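Local coordinates for protein DNA polymerase III, beta subunit (Thermotoga maritima, PDB 1VPK) that probably tethers DNA polymerase to its template and confers processivity, as a ring-shaped head-to-tail homodimer that encircles DNA, at residues S289-F294 / V327-P332. Numbering follows the deposited sequence.
Sequences SESVKF and VIAFNP
An antiparallel strand pair in the C-terminal domain of the beta subunit joins Val292-Phe294 to Val327-Phe330, the short strand axes running at 154° to each other. Two hydrogen-bonded pairs set the register: Val292 with Phe330 and Phe294 with Ile328 each exchange two backbone bonds, the shortest from Phe294 N to Ile328 O at 2.8 Å. Between them Lys293 and Ala329 form the non-hydrogen-bonded pair, with CA atoms 4.2 Å apart. The close approach of Ala329 CA to Val292 O, 3.2 Å, fits a CA-H...O contact that supplements the ladder.

Alternation along the strands puts Val292, Phe294, Ile328 and Phe330 on one face. There the Phe294 and Phe330 rings form an offset edge-to-face pair, the edge of Phe330 turned toward the face of Phe294, with centroids 5.9 Å apart and planes at 80°. Phe294 holds CG anti to its carbonyl carbon (chi1 -70°), which turns the ring so that CD1 lies in the plane of the Phe330 ring at its edge, 3.9 Å from Phe330 CD2. Phe294 CB also lies 4.1 Å from CG2 of Ile328. Farther along, Val292 CG1 meets CB of Pro332 at 3.7 Å, the two side chains passing in opposite directions. On the other face, which Lys293 shares with Ala329, CD of Lys293 lies 3.6 Å from CG1 of Val327; the lysine chain then bends and carries NZ away to a salt bridge with Glu295. Asn331, between the end of the strand and helix 332-341, is the N-cap of that helix, its OD1 accepting from Lys333 N.

Strand 292-296 is flanked on its other side by strand 300-307, while Ala329 bonds through its backbone to Ile375. The face bearing both phenylalanines is buried: Val292 packs on Val281 of helix 271-285, which Pro332 also meets, and Ile328 and Phe330 reach Phe351 of strand 346-351 in the adjoining sheet.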
loop_
_atom_site.group_PDB
_atom_site.type_symbol
_atom_site.label_atom_id
_atom_site.label_comp_id
_atom_site.label_asym_id
_atom_site.label_seq_id
_atom_site.Cartn_x
_atom_site.Cartn_y
_atom_site.Cartn_z
ATOM N N SER A 289 -5.654 13.649 -20.208
ATOM C CA SER A 289 -6.771 14.594 -20.272
ATOM C C SER A 289 -7.300 14.927 -18.888
ATOM O O SER A 289 -7.702 16.077 -18.647
ATOM C CB SER A 289 -7.884 14.068 -21.163
ATOM O OG SER A 289 -8.672 13.126 -20.486
ATOM N N GLU A 290 -7.272 13.949 -17.977
ATOM C CA GLU A 290 -7.860 14.105 -16.617
ATOM C C GLU A 290 -9.266 14.677 -16.704
ATOM O O GLU A 290 -9.667 15.579 -15.935
ATOM C CB GLU A 290 -6.980 14.998 -15.729
ATOM C CG GLU A 290 -5.497 14.677 -15.768
ATOM C CD GLU A 290 -5.113 13.335 -15.150
ATOM O OE1 GLU A 290 -5.858 12.839 -14.293
ATOM O OE2 GLU A 290 -4.036 12.786 -15.490
ATOM N N SER A 291 -10.027 14.149 -17.657
ATOM C CA SER A 291 -11.344 14.706 -17.980
ATOM C C SER A 291 -12.308 13.620 -18.375
ATOM O O SER A 291 -11.909 12.711 -19.054
ATOM C CB SER A 291 -11.186 15.658 -19.151
ATOM O OG SER A 291 -12.417 15.900 -19.786
ATOM N N VAL A 292 -13.559 13.716 -17.916
ATOM C CA VAL A 292 -14.652 12.916 -18.415
ATOM C C VAL A 292 -15.757 13.888 -18.821
ATOM O O VAL A 292 -16.078 14.799 -18.077
ATOM C CB VAL A 292 -15.160 11.885 -17.385
ATOM C CG1 VAL A 292 -15.561 12.539 -16.020
ATOM C CG2 VAL A 292 -16.385 11.068 -17.923
ATOM N N LYS A 293 -16.267 13.705 -20.031
ATOM C CA LYS A 293 -17.461 14.384 -20.542
ATOM C C LYS A 293 -18.676 13.490 -20.319
ATOM O O LYS A 293 -18.688 12.303 -20.720
ATOM C CB LYS A 293 -17.283 14.654 -22.032
ATOM C CG LYS A 293 -18.429 15.414 -22.667
ATOM C CD LYS A 293 -18.144 15.756 -24.115
ATOM C CE LYS A 293 -18.054 14.497 -24.952
ATOM N NZ LYS A 293 -18.134 14.814 -26.415
ATOM N N PHE A 294 -19.674 14.062 -19.634
ATOM C CA PHE A 294 -20.971 13.448 -19.443
ATOM C C PHE A 294 -21.885 13.987 -20.512
ATOM O O PHE A 294 -21.997 15.203 -20.659
ATOM C CB PHE A 294 -21.555 13.802 -18.076
ATOM C CG PHE A 294 -20.841 13.158 -16.927
ATOM C CD1 PHE A 294 -19.609 13.570 -16.548
ATOM C CD2 PHE A 294 -21.405 12.138 -16.224
ATOM C CE1 PHE A 294 -18.958 12.966 -15.507
ATOM C CE2 PHE A 294 -20.748 11.555 -15.179
ATOM C CZ PHE A 294 -19.550 11.984 -14.823
ATOM N N VAL A 327 -24.535 18.238 -21.925
ATOM C CA VAL A 327 -23.172 17.786 -22.098
ATOM C C VAL A 327 -22.309 18.677 -21.163
ATOM O O VAL A 327 -22.417 19.912 -21.184
ATOM C CB VAL A 327 -22.753 17.893 -23.561
ATOM C CG1 VAL A 327 -21.254 17.504 -23.734
ATOM C CG2 VAL A 327 -23.672 17.043 -24.424
ATOM N N ILE A 328 -21.520 18.046 -20.298
ATOM C CA ILE A 328 -20.781 18.741 -19.224
ATOM C C ILE A 328 -19.544 17.919 -18.790
ATOM O O ILE A 328 -19.624 16.726 -18.703
ATOM C CB ILE A 328 -21.694 19.062 -17.999
ATOM C CG1 ILE A 328 -20.947 19.903 -16.967
ATOM C CG2 ILE A 328 -22.207 17.779 -17.323
ATOM C CD1 ILE A 328 -21.844 20.487 -15.896
ATOM N N ALA A 329 -18.395 18.565 -18.556
ATOM C CA ALA A 329 -17.134 17.839 -18.242
ATOM C C ALA A 329 -16.644 18.095 -16.825
ATOM O O ALA A 329 -16.748 19.243 -16.299
ATOM C CB ALA A 329 -15.991 18.245 -19.257
ATOM N N PHE A 330 -16.042 17.054 -16.244
ATOM C CA PHE A 330 -15.422 17.108 -14.908
ATOM C C PHE A 330 -14.073 16.400 -14.832
ATOM O O PHE A 330 -13.753 15.528 -15.647
ATOM C CB PHE A 330 -16.339 16.452 -13.888
ATOM C CG PHE A 330 -17.652 17.159 -13.713
ATOM C CD1 PHE A 330 -17.761 18.252 -12.886
ATOM C CD2 PHE A 330 -18.782 16.731 -14.397
ATOM C CE1 PHE A 330 -18.956 18.908 -12.747
ATOM C CE2 PHE A 330 -19.967 17.381 -14.250
ATOM C CZ PHE A 330 -20.045 18.461 -13.440
ATOM N N ASN A 331 -13.275 16.771 -13.840
ATOM C CA ASN A 331 -12.207 15.893 -13.380
ATOM C C ASN A 331 -12.846 14.681 -12.725
ATOM O O ASN A 331 -13.576 14.817 -11.734
ATOM C CB ASN A 331 -11.310 16.628 -12.372
ATOM C CG ASN A 331 -10.112 15.795 -11.912
ATOM O OD1 ASN A 331 -10.063 14.573 -12.058
ATOM N ND2 ASN A 331 -9.127 16.477 -11.358
ATOM N N PRO A 332 -12.605 13.474 -13.286
ATOM C CA PRO A 332 -13.270 12.284 -12.763
ATOM C C PRO A 332 -12.838 11.872 -11.350
ATOM O O PRO A 332 -13.645 11.272 -10.610
ATOM C CB PRO A 332 -12.895 11.204 -13.788
ATOM C CG PRO A 332 -11.598 11.677 -14.354
ATOM C CD PRO A 332 -11.771 13.159 -14.457
#